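Local coordinates for protein 3-keto-5-aminohexanoate cleavage enzyme (Burkholderia xenovorans LB400, PDB 3E49) that probably cleaves a beta-keto acid such as 3-keto-5-aminohexanoate with the help of a bound zinc ion, and folds as a TIM barrel, at residues A[7-12]-A[46-51]; A[42-47]-A[275-280]; A[228-233]-A[251-256]. All blocks are in the same frame, centred on the assembly; numbering follows the deposited sequence.

Contact 1 of 3, residues A[7-12]-A[46-51]. With ZN (zinc ion), chain E.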
loop_
_atom_site.group_PDB
_atom_site.type_symbol
_atom_site.label_atom_id
_atom_site.label_comp_id
_atom_site.label_asym_id
_atom_site.label_seq_id
_atom_site.Cartn_x
_atom_site.Cartn_y
_atom_site.Cartn_z
ATOM N N LYS A 7 18.269 17.880 5.973
ATOM C CA LYS A 7 17.895 18.589 7.197
ATOM C C LYS A 7 16.392 18.546 7.410
ATOM O O LYS A 7 15.606 18.631 6.461
ATOM C CB LYS A 7 18.334 20.036 7.112
ATOM C CG LYS A 7 19.776 20.233 6.791
ATOM C CD LYS A 7 20.636 20.469 8.001
ATOM C CE LYS A 7 22.023 20.908 7.526
ATOM N NZ LYS A 7 22.689 21.854 8.454
ATOM N N VAL A 8 15.994 18.430 8.668
ATOM C CA VAL A 8 14.585 18.382 9.024
ATOM C C VAL A 8 14.014 19.720 9.444
ATOM O O VAL A 8 14.469 20.322 10.427
ATOM C CB VAL A 8 14.368 17.383 10.178
ATOM C CG1 VAL A 8 12.910 17.170 10.454
ATOM C CG2 VAL A 8 15.048 16.057 9.812
ATOM N N ILE A 9 12.992 20.159 8.725
ATOM C CA ILE A 9 12.282 21.353 9.084
ATOM C C ILE A 9 11.280 21.024 10.160
ATOM O O ILE A 9 10.358 20.239 9.914
ATOM C CB ILE A 9 11.477 21.942 7.922
ATOM C CG1 ILE A 9 12.392 22.288 6.736
ATOM C CG2 ILE A 9 10.665 23.170 8.405
ATOM C CD1 ILE A 9 11.641 22.477 5.443
ATOM N N ILE A 10 11.414 21.668 11.317
ATOM C CA ILE A 10 10.422 21.520 12.388
ATOM C C ILE A 10 9.495 22.739 12.347
ATOM O O ILE A 10 9.959 23.888 12.454
ATOM C CB ILE A 10 11.070 21.476 13.764
ATOM C CG1 ILE A 10 12.062 20.290 13.855
ATOM C CG2 ILE A 10 10.017 21.519 14.853
ATOM C CD1 ILE A 10 12.824 20.202 15.152
ATOM N N THR A 11 8.212 22.479 12.142
ATOM C CA THR A 11 7.191 23.506 12.246
ATOM C C THR A 11 6.550 23.383 13.630
ATOM O O THR A 11 6.210 22.253 14.087
ATOM C CB THR A 11 6.120 23.400 11.180
ATOM O OG1 THR A 11 6.704 23.661 9.892
ATOM C CG2 THR A 11 4.980 24.399 11.474
ATOM N N CYS A 12 6.384 24.532 14.306
ATOM C CA CYS A 12 5.683 24.547 15.569
ATOM C C CYS A 12 4.417 25.433 15.467
ATOM O O CYS A 12 4.507 26.603 15.220
ATOM C CB CYS A 12 6.588 25.015 16.694
ATOM S SG CYS A 12 5.799 24.707 18.286
ATOM N N ALA A 46 12.640 25.014 16.197
ATOM C CA ALA A 46 11.604 25.224 15.196
ATOM C C ALA A 46 12.055 26.284 14.197
ATOM O O ALA A 46 12.456 27.377 14.600
ATOM C CB ALA A 46 10.307 25.664 15.840
ATOM N N ALA A 47 12.025 25.942 12.909
ATOM C CA ALA A 47 12.418 26.882 11.856
ATOM C C ALA A 47 11.179 27.615 11.369
ATOM O O ALA A 47 11.291 28.651 10.775
ATOM C CB ALA A 47 13.090 26.135 10.690
ATOM N N VAL A 48 9.985 27.071 11.611
ATOM C CA VAL A 48 8.723 27.693 11.167
ATOM C C VAL A 48 7.716 27.720 12.308
ATOM O O VAL A 48 7.486 26.708 12.964
ATOM C CB VAL A 48 8.073 26.934 9.942
ATOM C CG1 VAL A 48 6.715 27.611 9.525
ATOM C CG2 VAL A 48 9.089 26.825 8.723
ATOM N N ILE A 49 7.117 28.890 12.528
ATOM C CA ILE A 49 6.132 29.112 13.561
ATOM C C ILE A 49 4.774 29.377 12.907
ATOM O O ILE A 49 4.583 30.346 12.226
ATOM C CB ILE A 49 6.540 30.308 14.492
ATOM C CG1 ILE A 49 7.997 30.168 14.945
ATOM C CG2 ILE A 49 5.638 30.374 15.684
ATOM C CD1 ILE A 49 8.298 28.912 15.843
ATOM N N HIS A 50 3.840 28.450 13.091
ATOM C CA HIS A 50 2.507 28.531 12.529
ATOM C C HIS A 50 1.632 29.220 13.587
ATOM O O HIS A 50 1.477 28.723 14.729
ATOM C CB HIS A 50 2.019 27.116 12.161
ATOM C CG HIS A 50 0.594 27.043 11.743
ATOM N ND1 HIS A 50 0.209 26.799 10.446
ATOM C CD2 HIS A 50 -0.541 27.031 12.472
ATOM C CE1 HIS A 50 -1.109 26.723 10.388
ATOM N NE2 HIS A 50 -1.590 26.952 11.590
ATOM N N LEU A 51 1.034 30.339 13.178
ATOM C CA LEU A 51 0.355 31.265 14.096
ATOM C C LEU A 51 -1.102 31.553 13.881
ATOM O O LEU A 51 -1.570 31.741 12.747
ATOM C CB LEU A 51 1.106 32.623 14.067
ATOM C CG LEU A 51 2.504 32.605 14.678
ATOM C CD1 LEU A 51 3.427 33.669 14.079
ATOM C CD2 LEU A 51 2.455 32.705 16.187
HETATM ZN ZN ZN E . -3.593 26.313 12.201
HETATM O O HOH W 1 -4.532 26.853 10.091
HETATM O O HOH W 2 -3.591 24.292 10.918
#

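Contact 2 of 3, residues A[42-47]-A[275-280]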
loop_
_atom_site.group_PDB
_atom_site.type_symbol
_atom_site.label_atom_id
_atom_site.label_comp_id
_atom_site.label_asym_id
_atom_site.label_seq_id
_atom_site.Cartn_x
_atom_site.Cartn_y
_atom_site.Cartn_z
ATOM N N ALA A 42 11.418 28.349 18.719
ATOM C CA ALA A 42 12.541 28.645 17.859
ATOM C C ALA A 42 13.840 28.329 18.563
ATOM O O ALA A 42 14.741 27.738 17.955
ATOM C CB ALA A 42 12.496 30.087 17.397
ATOM N N GLU A 43 13.969 28.693 19.838
ATOM C CA GLU A 43 15.157 28.339 20.574
ATOM C C GLU A 43 15.351 26.826 20.632
ATOM O O GLU A 43 16.483 26.334 20.676
ATOM C CB GLU A 43 15.092 28.872 22.010
ATOM C CG GLU A 43 15.236 30.387 22.170
ATOM C CD GLU A 43 15.024 30.843 23.635
ATOM O OE1 GLU A 43 14.708 29.964 24.508
ATOM O OE2 GLU A 43 15.167 32.073 23.896
ATOM N N ALA A 44 14.241 26.078 20.695
ATOM C CA ALA A 44 14.320 24.601 20.741
ATOM C C ALA A 44 14.606 23.980 19.377
ATOM O O ALA A 44 14.872 22.781 19.316
ATOM C CB ALA A 44 13.042 23.959 21.361
ATOM N N GLY A 45 14.525 24.769 18.308
ATOM C CA GLY A 45 14.839 24.284 16.957
ATOM C C GLY A 45 13.794 24.443 15.883
ATOM O O GLY A 45 14.029 24.055 14.749
ATOM N N ALA A 46 12.640 25.014 16.197
ATOM C CA ALA A 46 11.604 25.224 15.196
ATOM C C ALA A 46 12.055 26.284 14.197
ATOM O O ALA A 46 12.456 27.377 14.600
ATOM C CB ALA A 46 10.307 25.664 15.840
ATOM N N ALA A 47 12.025 25.942 12.909
ATOM C CA ALA A 47 12.418 26.882 11.856
ATOM C C ALA A 47 11.179 27.615 11.369
ATOM O O ALA A 47 11.291 28.651 10.775
ATOM C CB ALA A 47 13.090 26.135 10.690
ATOM N N ALA A 275 8.727 22.099 24.618
ATOM C CA ALA A 275 8.870 20.759 25.143
ATOM C C ALA A 275 8.662 19.753 24.002
ATOM O O ALA A 275 9.403 18.772 23.891
ATOM C CB ALA A 275 7.833 20.525 26.244
ATOM N N GLN A 276 7.660 20.021 23.158
ATOM C CA GLN A 276 7.330 19.157 22.015
ATOM C C GLN A 276 8.385 19.189 20.927
ATOM O O GLN A 276 8.645 18.152 20.284
ATOM C CB GLN A 276 5.965 19.531 21.455
ATOM C CG GLN A 276 4.819 19.200 22.389
ATOM C CD GLN A 276 3.469 19.556 21.809
ATOM O OE1 GLN A 276 3.399 20.276 20.824
ATOM N NE2 GLN A 276 2.393 19.009 22.387
ATOM N N VAL A 277 9.017 20.358 20.723
ATOM C CA VAL A 277 10.101 20.463 19.761
ATOM C C VAL A 277 11.240 19.594 20.277
ATOM O O VAL A 277 11.906 18.880 19.512
ATOM C CB VAL A 277 10.566 21.936 19.548
ATOM C CG1 VAL A 277 11.800 21.994 18.654
ATOM C CG2 VAL A 277 9.441 22.822 18.957
ATOM N N ARG A 278 11.497 19.649 21.576
ATOM C CA ARG A 278 12.576 18.817 22.153
ATOM C C ARG A 278 12.301 17.335 22.023
ATOM O O ARG A 278 13.209 16.551 21.775
ATOM C CB ARG A 278 12.837 19.177 23.622
ATOM C CG ARG A 278 13.503 20.539 23.791
ATOM C CD ARG A 278 13.997 20.796 25.211
ATOM N NE ARG A 278 12.922 20.902 26.179
ATOM C CZ ARG A 278 12.258 22.002 26.470
ATOM N NH1 ARG A 278 12.556 23.154 25.877
ATOM N NH2 ARG A 278 11.295 21.943 27.374
ATOM N N LYS A 279 11.052 16.946 22.177
ATOM C CA LYS A 279 10.694 15.536 22.104
ATOM C C LYS A 279 10.944 14.990 20.703
ATOM O O LYS A 279 11.589 13.972 20.553
ATOM C CB LYS A 279 9.246 15.316 22.541
ATOM C CG LYS A 279 8.908 13.905 23.022
ATOM C CD LYS A 279 9.693 13.603 24.299
ATOM C CE LYS A 279 9.407 12.239 24.874
ATOM N NZ LYS A 279 10.539 11.788 25.788
ATOM N N ILE A 280 10.498 15.688 19.669
ATOM C CA ILE A 280 10.722 15.209 18.300
ATOM C C ILE A 280 12.200 15.268 17.963
ATOM O O ILE A 280 12.702 14.456 17.197
ATOM C CB ILE A 280 9.829 15.905 17.234
ATOM C CG1 ILE A 280 9.780 15.038 15.941
ATOM C CG2 ILE A 280 10.276 17.430 16.968
ATOM C CD1 ILE A 280 9.172 13.574 16.117
#

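Contact 3 of 3, residues A[228-233]-A[251-256]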
loop_
_atom_site.group_PDB
_atom_site.type_symbol
_atom_site.label_atom_id
_atom_site.label_comp_id
_atom_site.label_asym_id
_atom_site.label_seq_id
_atom_site.Cartn_x
_atom_site.Cartn_y
_atom_site.Cartn_z
ATOM N N ASP A 228 8.876 17.830 -6.711
ATOM C CA ASP A 228 8.450 19.227 -6.549
ATOM C C ASP A 228 7.724 19.574 -5.262
ATOM O O ASP A 228 7.152 20.634 -5.175
ATOM C CB ASP A 228 7.547 19.626 -7.710
ATOM C CG ASP A 228 8.303 19.793 -9.006
ATOM O OD1 ASP A 228 9.537 19.660 -8.979
ATOM O OD2 ASP A 228 7.654 20.068 -10.039
ATOM N N TYR A 229 7.695 18.682 -4.292
ATOM C CA TYR A 229 7.026 18.999 -3.047
ATOM C C TYR A 229 7.929 18.694 -1.874
ATOM O O TYR A 229 8.872 17.894 -1.998
ATOM C CB TYR A 229 5.683 18.271 -2.940
ATOM C CG TYR A 229 5.718 16.853 -2.421
ATOM C CD1 TYR A 229 6.180 15.811 -3.213
ATOM C CD2 TYR A 229 5.243 16.553 -1.150
ATOM C CE1 TYR A 229 6.207 14.511 -2.734
ATOM C CE2 TYR A 229 5.248 15.271 -0.672
ATOM C CZ TYR A 229 5.734 14.249 -1.470
ATOM O OH TYR A 229 5.731 12.977 -0.983
ATOM N N VAL A 230 7.693 19.410 -0.773
ATOM C CA VAL A 230 8.383 19.228 0.494
ATOM C C VAL A 230 7.309 18.734 1.467
ATOM O O VAL A 230 6.285 19.384 1.678
ATOM C CB VAL A 230 8.993 20.513 0.963
ATOM C CG1 VAL A 230 9.689 20.329 2.328
ATOM C CG2 VAL A 230 9.990 20.990 -0.111
ATOM N N TRP A 231 7.564 17.595 2.073
ATOM C CA TRP A 231 6.567 16.931 2.898
ATOM C C TRP A 231 6.722 17.172 4.381
ATOM O O TRP A 231 7.821 17.043 4.926
ATOM C CB TRP A 231 6.689 15.454 2.602
ATOM C CG TRP A 231 5.676 14.597 3.295
ATOM C CD1 TRP A 231 4.399 14.945 3.620
ATOM C CD2 TRP A 231 5.823 13.215 3.623
ATOM N NE1 TRP A 231 3.751 13.854 4.177
ATOM C CE2 TRP A 231 4.613 12.790 4.192
ATOM C CE3 TRP A 231 6.871 12.295 3.505
ATOM C CZ2 TRP A 231 4.423 11.476 4.647
ATOM C CZ3 TRP A 231 6.681 10.992 3.992
ATOM C CH2 TRP A 231 5.469 10.611 4.542
ATOM N N SER A 232 5.601 17.493 5.051
ATOM C CA SER A 232 5.633 17.624 6.493
ATOM C C SER A 232 4.457 16.840 7.029
ATOM O O SER A 232 3.422 16.744 6.415
ATOM C CB SER A 232 5.548 19.062 6.961
ATOM O OG SER A 232 5.772 19.165 8.346
ATOM N N ILE A 233 4.670 16.318 8.202
ATOM C CA ILE A 233 3.682 15.496 8.881
ATOM C C ILE A 233 3.121 16.201 10.100
ATOM O O ILE A 233 3.888 16.710 10.942
ATOM C CB ILE A 233 4.354 14.195 9.322
ATOM C CG1 ILE A 233 4.657 13.270 8.109
ATOM C CG2 ILE A 233 3.396 13.442 10.242
ATOM C CD1 ILE A 233 5.886 13.594 7.301
ATOM N N GLY A 251 12.744 10.768 5.518
ATOM C CA GLY A 251 13.115 12.014 4.833
ATOM C C GLY A 251 12.131 13.166 4.935
ATOM O O GLY A 251 12.360 14.215 4.357
ATOM N N ALA A 252 11.025 12.979 5.653
ATOM C CA ALA A 252 10.051 14.058 5.758
ATOM C C ALA A 252 10.421 15.092 6.845
ATOM O O ALA A 252 11.331 14.887 7.672
ATOM C CB ALA A 252 8.689 13.504 6.083
ATOM N N ASN A 253 9.653 16.178 6.836
ATOM C CA ASN A 253 9.756 17.244 7.799
ATOM C C ASN A 253 8.653 17.062 8.805
ATOM O O ASN A 253 7.779 16.237 8.598
ATOM C CB ASN A 253 9.712 18.556 7.061
ATOM C CG ASN A 253 10.843 18.630 6.078
ATOM O OD1 ASN A 253 12.011 18.723 6.481
ATOM N ND2 ASN A 253 10.524 18.523 4.794
ATOM N N VAL A 254 8.696 17.796 9.910
ATOM C CA VAL A 254 7.761 17.509 11.014
ATOM C C VAL A 254 7.043 18.731 11.589
ATOM O O VAL A 254 7.595 19.816 11.632
ATOM C CB VAL A 254 8.535 16.813 12.149
ATOM C CG1 VAL A 254 9.156 15.491 11.642
ATOM C CG2 VAL A 254 9.654 17.748 12.735
ATOM N N ARG A 255 5.842 18.535 12.106
ATOM C CA ARG A 255 5.081 19.614 12.730
ATOM C C ARG A 255 4.667 19.189 14.102
ATOM O O ARG A 255 4.136 18.088 14.278
ATOM C CB ARG A 255 3.859 20.038 11.923
ATOM C CG ARG A 255 2.979 21.037 12.606
ATOM C CD ARG A 255 2.021 21.656 11.678
ATOM N NE ARG A 255 0.911 22.244 12.410
ATOM C CZ ARG A 255 -0.077 22.935 11.872
ATOM N NH1 ARG A 255 -0.073 23.263 10.596
ATOM N NH2 ARG A 255 -1.061 23.333 12.640
ATOM N N VAL A 256 4.955 20.057 15.064
ATOM C CA VAL A 256 4.553 19.858 16.450
ATOM C C VAL A 256 3.804 21.129 16.924
ATOM O O VAL A 256 3.584 22.046 16.142
ATOM C CB VAL A 256 5.733 19.464 17.372
ATOM C CG1 VAL A 256 6.364 18.135 16.892
ATOM C CG2 VAL A 256 6.809 20.563 17.443
HETATM O O HOH W 3 7.579 21.177 8.901
#

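Contact 1 of 3, residues A[7-12]-A[46-51]
I10 and C12 bind A47, V48 and H50 through four backbone hydrogen bonds. The carbonyl O of I10 accepts twice, taking two successive N-H groups, from A47 N at 2.9 Å and, more loosely, from V48 N at 3.3 Å. C12 uses both of its backbone groups: its N reaches V48 O at 2.8 Å, and its O receives H50 N at 2.9 Å. This is the parallel pairing of the first beta-alpha-beta unit of the TIM barrel, in which helix 31-44 connects the two strands.

Apolar contacts lie on both faces. On one, I9 CG2 meets V48 CG2 at 4.0 Å, and T11 lays its hydroxyl against the same valine, OG1 3.5 Å from V48 CB; the branched residues suit a strand. On the other face small C12 and A46 fit together, their CB atoms 3.9 Å apart, and C12 also packs on A41 of the helix.

Metal binding falls to H50. With CG anti to its backbone N (chi1 172°), the ring leaves the strand and NE2 binds zinc at 2.2 Å. H52, E259 and two waters are the other ligands. E170 accepts from H50 ND1, and the zinc at NE2 and E170 at ND1 together fix the ring's rotation.

Contact 2 of 3, residues A[42-47]-A[275-280]
At the Schellman motif that ends helix 31-44, A44, G45 and A46 receive the side chain of V277 from helix 273-286. G45 has a strongly positive phi (125°), and its N bonds back to A42 O at 3.0 Å. Glycine suits these backbone angles, which crowd a side chain against the preceding carbonyl O.

V277 carries the contact. Its CG1, anti to the backbone N (chi1 174°), rests against both the methyl and the carbonyl O of A44: it sits 3.6 Å from A44 CB and 3.2 Å from A44 O, a tight approach. The other methyl, V277 CG2, touches A46 CB more lightly at 4.3 Å. Small alanines let the two backbones come close, with the CA atoms of A44 and V277 6.0 Å apart. R278 adds a light contact at the exposed margin, its CG 4.2 Å from A44 CB, while its guanidinium group has one face over A275 CA.

No hydrogen bond joins the two segments, but A44 O at the helix end is satisfied by R281 NH1, one turn beyond V277. The C-terminal end of the helix after the first strand thus packs against the helix after the last, as neighbours in the outer layer of a TIM barrel.

Contact 3 of 3, residues A[228-233]-A[251-256]
S232 and I233 run parallel to N253 and V254, in register, with the two strand axes 4.4 Å apart at closest approach and turned by 35°. W231 O accepts N253 N at 2.8 Å; further along, N253 O takes I233 N at 3.1 Å, and R255 N gives its hydrogen to I233 O at 2.9 Å. Just before the strand, G251 takes the positive phi of the Schellman motif that ends helix 240-248.

N253 adds a side-chain bond to this ladder. With CG beside its own backbone N (chi1 -59°), its amide turns back toward strand 229-235, and ND2 reaches the same W231 O at 3.1 Å from above the carbonyl plane. OD1 accepts from the backbone N of I9, so asparagine, with a donor and an acceptor, suits a buried place between strand 229-235 and the residues leading into strand 10-13. V230 CG1 presses closely on the ND2 side.

W231 and A252 meet on the outward side, where A252 CB comes obliquely to ring atom CE3 at 3.4 Å; alanine is small enough to sit close beside the indole. T199 accepts from W231 NE1, and W231 and Y229 belong to a pocket occupied by 2-ethoxyethanol, probably from the crystallisation liquor.

Polar residues S232 and R255 point inward. Q198 is the main partner of the S232 hydroxyl; water 3 additionally donates to S232 OG at 2.8 Å and to V254 O at 3.1 Å, bridging the strands. R255 touches the neighbouring strand through its CB; its extended chain then carries the guanidinium away to salt bridges with E170 and D260 near the zinc site. V254 and I233, by contrast, face helix 240-248. Parallel strands joined by a helix that covers their outer face, with polar groups inside, form the last beta-alpha-beta unit of the TIM barrel.

How the contacts relate
Contacts 1 and 3 are the two ends of the barrel's strand series, and they meet where the barrel closes: T11 N lies 2.8 Å from V254 O and T11 O 2.7 Å from V256 N, probable hydrogen bonds. Contact 2 covers this seam from outside, V277 CG2 lying 3.8 Å from V256 CG2 and V277 CG1 4.1 Å from I10 CD1. Contact 1 shares A46 and A47 with contact 2, and their centres are about 8 Å apart. Inside the barrel, contacts 1 and 3 converge on the zinc site: R255 NH1 is 3.6 Å from H50 ND1, and E170 partners both side chains, so the arginine probably forms a second shell to the metal ligand.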